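Local coordinates for protein ULam111 (Flavobacterium sp., PDB 5WUT) that probably hydrolyses the beta-1,3-glycosidic bonds of laminarin, as a laminarinase of glycoside hydrolase family 16 with a beta-jelly-roll fold, at residues A[96-101]-A[121-126]; A[58-63]-A[206-211]; A[84-89]-A[230-235]. All blocks are in the same frame, centred on the assembly; numbering follows the deposited sequence.

Contact 1: A[96-101]-A[121-126]; sequences GIWPAF and ILEYVG
The indole of W98 leans across to E123 and V125, where strand 97-105 runs antiparallel to 121-126. With CG anti to the backbone N (chi1 177°), the side chain starts at CB near Y124 O and V125. W98 CG rests 3.9 Å from V125 CG1, whose methyl lies over the face of the five-membered ring. W98 CD1 passes 3.2 Å from Y124 O, and W98 NE1 donates in the ring plane to E123 OE1 at 2.8 Å. CE2 and CZ2 skirt the same oxygen, while the carboxylate plane stands 58° from the ring. A leucine here has no N-H for E123 OE1 and no ring face for V125 CG1, and would probably leave that buried oxygen without its mate.

At the other end, I121 N and L122 N both donate to F101 O, at 3.1 and 2.9 Å: a classic beta bulge, in EIDILE, which matches the family 16 laminarinase signature. Y124 O, buried without a conventional donor, is approached by carbon-bound hydrogens, including W98 CA at 3.5 Å. The chemistry implies one carboxylate oxygen held by a single indole N-H, nearly along its C-O bond, and a bulge held by one carbonyl oxygen accepting two N-H groups.

Contact 2: A[58-63]-A[206-211]; sequences ITAKKE and MAIGGN
M206 reaches toward I58 and A60 through a chain that is extended at first, with CG anti to the backbone N (chi1 173°), and then bends at its last torsion (chi3 44°), which turns the methyl CE onto the opposing strand. I208 contributes through a straighter branch: its CG1 points away from the carbonyl carbon, and an extended chi2 sends CD1 out to A60. The setting is the jelly roll of family 16, and the example illustrates how two strands that share a neighbour meet through side chains on the buried side. Strands 58-63 and 206-208 run nearly parallel, 16° apart, with axes 8.1 Å from each other at their closest. Both bond to strand 66-80, K61 to T68 and M206 to T70.

A60 is the meeting point. Its CB takes M206 CE at 3.7 Å and I208 CD1 at 4.0 Å, and the small methyl leaves room for both larger residues to close over it. I58 and M206 overlap while running contrary ways, CG2 of I58 lying 3.8 Å from CE of M206. I97, on the neighbouring strand 97-105, packs against A60, M206 and I208 and adds to the apolar cluster. T59 points the other way, and its OG1 is hydrogen-bonded to D225. The side chains that meet across the contact are all apolar, matched by shape rather than by polar pairing. The methyl end of the methionine also reaches the main chain: M206 CE stands 3.5 Å from A60 N and 3.3 Å from I58 O.

Contact 3: A[84-89]-A[230-235]; sequences YIEARA and YIKVYQ
The ring of Y230 is sandwiched between R88 and K232: CB of R88 sits over one face, 3.8 Å from the ring centroid, as a CH-pi contact, and CE of K232 lies 3.6 Å above the plane on the opposite face. E86 O lies in the plane at the ring's edge. Y84 O similarly meets the edge of the Y234 ring, 3.4 Å from CD1. These rings decorate a regular antiparallel pairing in the jelly roll, joining strand 83-90 to the C-terminal strand 224-234. Paired bonds link E86 with K232 and Y84 with Y234; K232 N to E86 O measures 2.8 Å.

The two faces differ in character. I85, A87, I231 and V233 point inward, where F202 backs I85, I231 and V233, and F101 backs A87; I85 CG1 lies alongside V233 CG1 at 4.0 Å. The tyrosines, E86, R88 and K232 occupy the other, partly exposed face, from which R88 sends NH1 on to a salt bridge with D229. Y230 adopts the crowded position between its backbone N and carbonyl carbon (chi1 64°), which lays the ring across the neighbouring strand and brings its hydroxyl to E86. Y230 OH donates to E86 OE2 at 2.7 Å, from the anti side and 30° out of the carboxylate plane. A water is the second donor to this oxygen, and the two, with the nearby lysine, would be expected to favour the charged form of E86. That water donates to E86 OE2 at 2.7 Å and accepts from K232 NZ at 3.0 Å.

In the fold
From the N terminus the chain lays down 58-63, then 84-89 and 96-101, before any of the three loops closes. Contact 1 closes first, when 121-126 returns to 96-101, and it is nested inside both longer loops. Contact 2 closes at 206-211 and contact 3 at 230-235, the last segment of the chain; these two cross, since their segments alternate, and they lie on opposite sides of the chain's centre, about 25 Å between centres. Contact 1 touches both. Its G96 O and W98 O are probably bonded to G209 N and A207 N of contact 2, joining strand 97-105 to strand 200-208, while F101 packs on A87 and I231 of strands 83-90 and 224-234.

Contact 1: A[96-101]-A[121-126]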
# COMPACT_ATOMS: atom_id res chain seq x y z
N GLY A 96 -3.01 5.69 23.55
CA GLY A 96 -3.70 4.76 24.43
C GLY A 96 -4.82 3.99 23.76
O GLY A 96 -5.24 2.96 24.26
N ILE A 97 -5.30 4.48 22.63
CA ILE A 97 -6.41 3.83 21.94
C ILE A 97 -5.92 2.65 21.08
O ILE A 97 -4.82 2.70 20.52
CB ILE A 97 -7.21 4.87 21.08
CG1 ILE A 97 -8.69 4.52 21.06
CG2 ILE A 97 -6.62 5.06 19.70
CD1 ILE A 97 -9.32 4.64 22.43
N TRP A 98 -6.70 1.58 21.02
CA TRP A 98 -6.35 0.41 20.23
C TRP A 98 -7.57 -0.24 19.58
O TRP A 98 -8.16 -1.20 20.13
CB TRP A 98 -5.59 -0.62 21.09
CG TRP A 98 -5.25 -1.90 20.33
CD1 TRP A 98 -5.21 -2.08 18.97
CD2 TRP A 98 -4.90 -3.16 20.90
NE1 TRP A 98 -4.88 -3.38 18.67
CE2 TRP A 98 -4.67 -4.06 19.84
CE3 TRP A 98 -4.76 -3.62 22.21
CZ2 TRP A 98 -4.32 -5.40 20.05
CZ3 TRP A 98 -4.40 -4.95 22.42
CH2 TRP A 98 -4.19 -5.82 21.34
N PRO A 99 -7.96 0.28 18.41
CA PRO A 99 -9.02 -0.31 17.60
C PRO A 99 -8.53 -1.55 16.86
O PRO A 99 -7.35 -1.63 16.48
CB PRO A 99 -9.37 0.80 16.63
CG PRO A 99 -8.05 1.48 16.39
CD PRO A 99 -7.43 1.50 17.78
N ALA A 100 -9.43 -2.51 16.65
CA ALA A 100 -9.05 -3.72 15.94
C ALA A 100 -10.22 -4.36 15.21
O ALA A 100 -11.36 -4.33 15.68
CB ALA A 100 -8.45 -4.72 16.91
N PHE A 101 -9.93 -4.94 14.05
CA PHE A 101 -10.83 -5.84 13.35
C PHE A 101 -10.02 -7.10 13.06
O PHE A 101 -8.95 -7.03 12.45
CB PHE A 101 -11.37 -5.20 12.05
CG PHE A 101 -11.98 -6.20 11.09
CD1 PHE A 101 -13.08 -6.96 11.47
CD2 PHE A 101 -11.46 -6.37 9.81
CE1 PHE A 101 -13.65 -7.88 10.59
CE2 PHE A 101 -12.02 -7.30 8.93
CZ PHE A 101 -13.12 -8.04 9.33
N ILE A 121 -6.34 -8.14 11.22
CA ILE A 121 -6.53 -7.52 9.90
C ILE A 121 -6.42 -5.99 9.94
O ILE A 121 -5.68 -5.39 9.16
CB ILE A 121 -7.89 -7.94 9.32
CG1 ILE A 121 -7.99 -9.48 9.28
CG2 ILE A 121 -8.08 -7.33 7.92
CD1 ILE A 121 -9.39 -10.00 8.87
N LEU A 122 -7.20 -5.36 10.83
CA LEU A 122 -7.05 -3.94 11.13
C LEU A 122 -6.47 -3.87 12.53
O LEU A 122 -7.09 -4.33 13.47
CB LEU A 122 -8.40 -3.20 11.05
CG LEU A 122 -8.48 -1.68 11.32
CD1 LEU A 122 -9.84 -1.21 10.88
CD2 LEU A 122 -8.22 -1.22 12.76
N GLU A 123 -5.26 -3.32 12.66
CA GLU A 123 -4.65 -3.11 13.97
C GLU A 123 -3.93 -1.78 13.97
O GLU A 123 -3.07 -1.53 13.13
CB GLU A 123 -3.65 -4.20 14.31
CG GLU A 123 -4.20 -5.60 14.28
CD GLU A 123 -5.07 -5.92 15.48
OE1 GLU A 123 -4.99 -5.21 16.51
OE2 GLU A 123 -5.83 -6.90 15.38
N TYR A 124 -4.28 -0.93 14.92
CA TYR A 124 -3.71 0.41 15.03
C TYR A 124 -3.60 0.75 16.48
O TYR A 124 -4.52 0.47 17.25
CB TYR A 124 -4.59 1.42 14.29
CG TYR A 124 -4.23 2.88 14.45
CD1 TYR A 124 -4.95 3.68 15.33
CD2 TYR A 124 -3.24 3.47 13.67
CE1 TYR A 124 -4.65 5.04 15.45
CE2 TYR A 124 -2.94 4.81 13.79
CZ TYR A 124 -3.65 5.59 14.68
OH TYR A 124 -3.36 6.93 14.80
N VAL A 125 -2.47 1.31 16.89
CA VAL A 125 -2.38 1.84 18.25
C VAL A 125 -2.10 3.31 18.13
O VAL A 125 -1.14 3.73 17.48
CB VAL A 125 -1.32 1.11 19.11
CG1 VAL A 125 -1.78 -0.30 19.40
CG2 VAL A 125 0.05 1.09 18.43
N GLY A 126 -2.96 4.12 18.74
CA GLY A 126 -2.88 5.56 18.60
C GLY A 126 -1.57 6.16 19.10
O GLY A 126 -1.22 7.29 18.73

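Contact 2: A[58-63]-A[206-211]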
# COMPACT_ATOMS: atom_id res chain seq x y z
N ILE A 58 -18.33 2.87 17.29
CA ILE A 58 -17.98 2.51 18.65
C ILE A 58 -17.30 3.70 19.30
O ILE A 58 -16.35 4.26 18.73
CB ILE A 58 -17.04 1.30 18.68
CG1 ILE A 58 -17.76 0.07 18.10
CG2 ILE A 58 -16.52 1.05 20.11
CD1 ILE A 58 -16.85 -1.11 17.86
N THR A 59 -17.76 4.10 20.48
CA THR A 59 -17.15 5.23 21.16
C THR A 59 -16.46 4.80 22.46
O THR A 59 -17.07 4.14 23.31
CB THR A 59 -18.18 6.33 21.48
OG1 THR A 59 -18.73 6.83 20.26
CG2 THR A 59 -17.52 7.48 22.22
N ALA A 60 -15.18 5.15 22.56
CA ALA A 60 -14.40 4.95 23.78
C ALA A 60 -14.61 6.17 24.67
O ALA A 60 -14.45 7.29 24.21
CB ALA A 60 -12.93 4.75 23.44
N LYS A 61 -15.00 5.92 25.92
CA LYS A 61 -15.33 7.00 26.84
C LYS A 61 -14.59 6.86 28.15
O LYS A 61 -14.24 5.76 28.57
CB LYS A 61 -16.84 7.03 27.14
CG LYS A 61 -17.75 7.12 25.93
CD LYS A 61 -19.22 7.13 26.39
CE LYS A 61 -20.15 6.43 25.39
NZ LYS A 61 -21.50 6.14 25.98
N LYS A 62 -14.37 7.99 28.82
CA LYS A 62 -13.89 7.99 30.18
C LYS A 62 -14.88 8.75 31.06
O LYS A 62 -15.22 9.89 30.77
CB LYS A 62 -12.50 8.60 30.26
CG LYS A 62 -11.90 8.55 31.67
CD LYS A 62 -10.67 9.45 31.76
CE LYS A 62 -10.08 9.45 33.16
NZ LYS A 62 -10.76 10.46 34.02
N GLU A 63 -15.35 8.09 32.11
CA GLU A 63 -16.31 8.67 33.04
C GLU A 63 -15.78 8.42 34.45
O GLU A 63 -15.75 7.28 34.94
CB GLU A 63 -17.70 8.05 32.81
CG GLU A 63 -18.34 8.54 31.49
CD GLU A 63 -19.21 7.49 30.78
OE1 GLU A 63 -18.85 6.29 30.75
OE2 GLU A 63 -20.26 7.88 30.23
N MET A 206 -12.57 -1.95 20.49
CA MET A 206 -11.63 -0.86 20.72
C MET A 206 -11.18 -0.89 22.17
O MET A 206 -11.97 -0.65 23.10
CB MET A 206 -12.23 0.49 20.34
CG MET A 206 -11.33 1.68 20.72
SD MET A 206 -11.73 3.26 19.94
CE MET A 206 -13.52 3.30 20.10
N ALA A 207 -9.93 -1.28 22.38
CA ALA A 207 -9.36 -1.33 23.72
C ALA A 207 -8.67 -0.01 24.13
O ALA A 207 -8.40 0.86 23.30
CB ALA A 207 -8.38 -2.48 23.83
N ILE A 208 -8.43 0.14 25.43
CA ILE A 208 -7.81 1.33 25.99
C ILE A 208 -6.66 0.93 26.90
O ILE A 208 -6.86 0.16 27.84
CB ILE A 208 -8.83 2.16 26.80
CG1 ILE A 208 -9.93 2.66 25.87
CG2 ILE A 208 -8.11 3.30 27.54
CD1 ILE A 208 -11.16 3.19 26.61
N GLY A 209 -5.46 1.41 26.59
CA GLY A 209 -4.30 1.14 27.42
C GLY A 209 -3.87 -0.31 27.40
O GLY A 209 -4.10 -1.00 26.42
N GLY A 210 -3.25 -0.77 28.48
CA GLY A 210 -2.81 -2.15 28.53
C GLY A 210 -1.44 -2.44 27.94
O GLY A 210 -0.71 -1.53 27.51
N ASN A 211 -1.12 -3.73 27.89
CA ASN A 211 0.21 -4.19 27.52
C ASN A 211 0.56 -3.87 26.07
O ASN A 211 1.72 -3.64 25.74
CB ASN A 211 0.26 -5.71 27.75
CG ASN A 211 1.54 -6.36 27.23
OD1 ASN A 211 2.63 -5.91 27.53
ND2 ASN A 211 1.39 -7.44 26.47

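Contact 3: A[84-89]-A[230-235]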
# COMPACT_ATOMS: atom_id res chain seq x y z
N TYR A 84 -11.82 -13.78 0.37
CA TYR A 84 -11.32 -12.42 0.40
C TYR A 84 -12.24 -11.66 1.34
O TYR A 84 -13.43 -11.54 1.08
CB TYR A 84 -11.30 -11.78 -1.00
CG TYR A 84 -10.48 -10.49 -1.02
CD1 TYR A 84 -11.06 -9.26 -0.71
CD2 TYR A 84 -9.12 -10.52 -1.33
CE1 TYR A 84 -10.30 -8.09 -0.72
CE2 TYR A 84 -8.36 -9.36 -1.35
CZ TYR A 84 -8.95 -8.15 -1.04
OH TYR A 84 -8.17 -7.01 -1.05
N ILE A 85 -11.67 -11.17 2.43
CA ILE A 85 -12.47 -10.57 3.50
C ILE A 85 -12.02 -9.12 3.64
O ILE A 85 -10.83 -8.85 3.81
CB ILE A 85 -12.31 -11.35 4.80
CG1 ILE A 85 -12.94 -12.75 4.68
CG2 ILE A 85 -12.90 -10.58 5.97
CD1 ILE A 85 -12.54 -13.70 5.76
N GLU A 86 -12.95 -8.18 3.54
CA GLU A 86 -12.60 -6.75 3.49
C GLU A 86 -13.46 -5.91 4.42
O GLU A 86 -14.69 -6.08 4.45
CB GLU A 86 -12.76 -6.23 2.05
CG GLU A 86 -12.46 -4.74 1.84
CD GLU A 86 -12.77 -4.33 0.40
OE1 GLU A 86 -11.94 -4.57 -0.50
OE2 GLU A 86 -13.87 -3.79 0.16
N ALA A 87 -12.82 -5.01 5.18
CA ALA A 87 -13.54 -4.05 6.01
C ALA A 87 -13.17 -2.64 5.59
O ALA A 87 -12.05 -2.38 5.16
CB ALA A 87 -13.22 -4.26 7.50
N ARG A 88 -14.14 -1.74 5.69
CA ARG A 88 -13.90 -0.33 5.43
C ARG A 88 -14.12 0.40 6.73
O ARG A 88 -15.18 0.26 7.34
CB ARG A 88 -14.83 0.18 4.32
CG ARG A 88 -14.64 1.65 4.01
CD ARG A 88 -15.43 2.07 2.78
NE ARG A 88 -15.11 3.44 2.42
CZ ARG A 88 -15.83 4.51 2.76
NH1 ARG A 88 -16.93 4.37 3.47
NH2 ARG A 88 -15.44 5.71 2.39
N ALA A 89 -13.12 1.14 7.20
CA ALA A 89 -13.22 1.72 8.53
C ALA A 89 -12.44 3.02 8.68
O ALA A 89 -11.52 3.30 7.91
CB ALA A 89 -12.75 0.72 9.58
N TYR A 230 -18.49 -1.45 6.69
CA TYR A 230 -18.92 -2.79 6.32
C TYR A 230 -17.85 -3.85 6.55
O TYR A 230 -16.67 -3.54 6.75
CB TYR A 230 -19.35 -2.82 4.84
CG TYR A 230 -18.26 -2.52 3.81
CD1 TYR A 230 -17.21 -3.42 3.59
CD2 TYR A 230 -18.32 -1.38 3.03
CE1 TYR A 230 -16.23 -3.17 2.64
CE2 TYR A 230 -17.35 -1.12 2.07
CZ TYR A 230 -16.32 -2.01 1.88
OH TYR A 230 -15.38 -1.72 0.92
N ILE A 231 -18.29 -5.10 6.54
CA ILE A 231 -17.44 -6.27 6.36
C ILE A 231 -18.02 -7.02 5.17
O ILE A 231 -19.22 -7.31 5.18
CB ILE A 231 -17.43 -7.20 7.59
CG1 ILE A 231 -16.88 -6.50 8.82
CG2 ILE A 231 -16.59 -8.45 7.28
CD1 ILE A 231 -17.15 -7.28 10.12
N LYS A 232 -17.19 -7.33 4.17
CA LYS A 232 -17.62 -8.12 3.01
C LYS A 232 -16.81 -9.40 2.97
O LYS A 232 -15.60 -9.37 3.22
CB LYS A 232 -17.41 -7.36 1.69
CG LYS A 232 -18.35 -6.19 1.51
CD LYS A 232 -17.97 -5.41 0.25
CE LYS A 232 -18.83 -4.16 0.12
NZ LYS A 232 -18.52 -3.45 -1.17
N VAL A 233 -17.46 -10.51 2.65
CA VAL A 233 -16.76 -11.78 2.50
C VAL A 233 -17.00 -12.35 1.11
O VAL A 233 -18.16 -12.58 0.72
CB VAL A 233 -17.21 -12.83 3.53
CG1 VAL A 233 -16.41 -14.12 3.34
CG2 VAL A 233 -17.05 -12.28 4.94
N TYR A 234 -15.92 -12.57 0.37
CA TYR A 234 -16.00 -13.17 -0.96
C TYR A 234 -15.42 -14.58 -0.97
O TYR A 234 -14.39 -14.82 -0.34
CB TYR A 234 -15.25 -12.32 -1.99
CG TYR A 234 -15.72 -10.90 -2.16
CD1 TYR A 234 -15.25 -9.88 -1.33
CD2 TYR A 234 -16.59 -10.56 -3.18
CE1 TYR A 234 -15.65 -8.58 -1.50
CE2 TYR A 234 -17.00 -9.25 -3.37
CZ TYR A 234 -16.53 -8.26 -2.53
OH TYR A 234 -16.95 -6.97 -2.71
N GLN A 235 -16.06 -15.51 -1.66
CA GLN A 235 -15.52 -16.86 -1.82
C GLN A 235 -15.78 -17.35 -3.24
O GLN A 235 -16.76 -16.95 -3.84
CB GLN A 235 -16.13 -17.83 -0.81
CG GLN A 235 -15.88 -17.51 0.65
CD GLN A 235 -16.52 -18.52 1.59
OE1 GLN A 235 -17.61 -19.04 1.33
NE2 GLN A 235 -15.85 -18.80 2.70
O HOH W 1 -15.61 -3.92 -1.89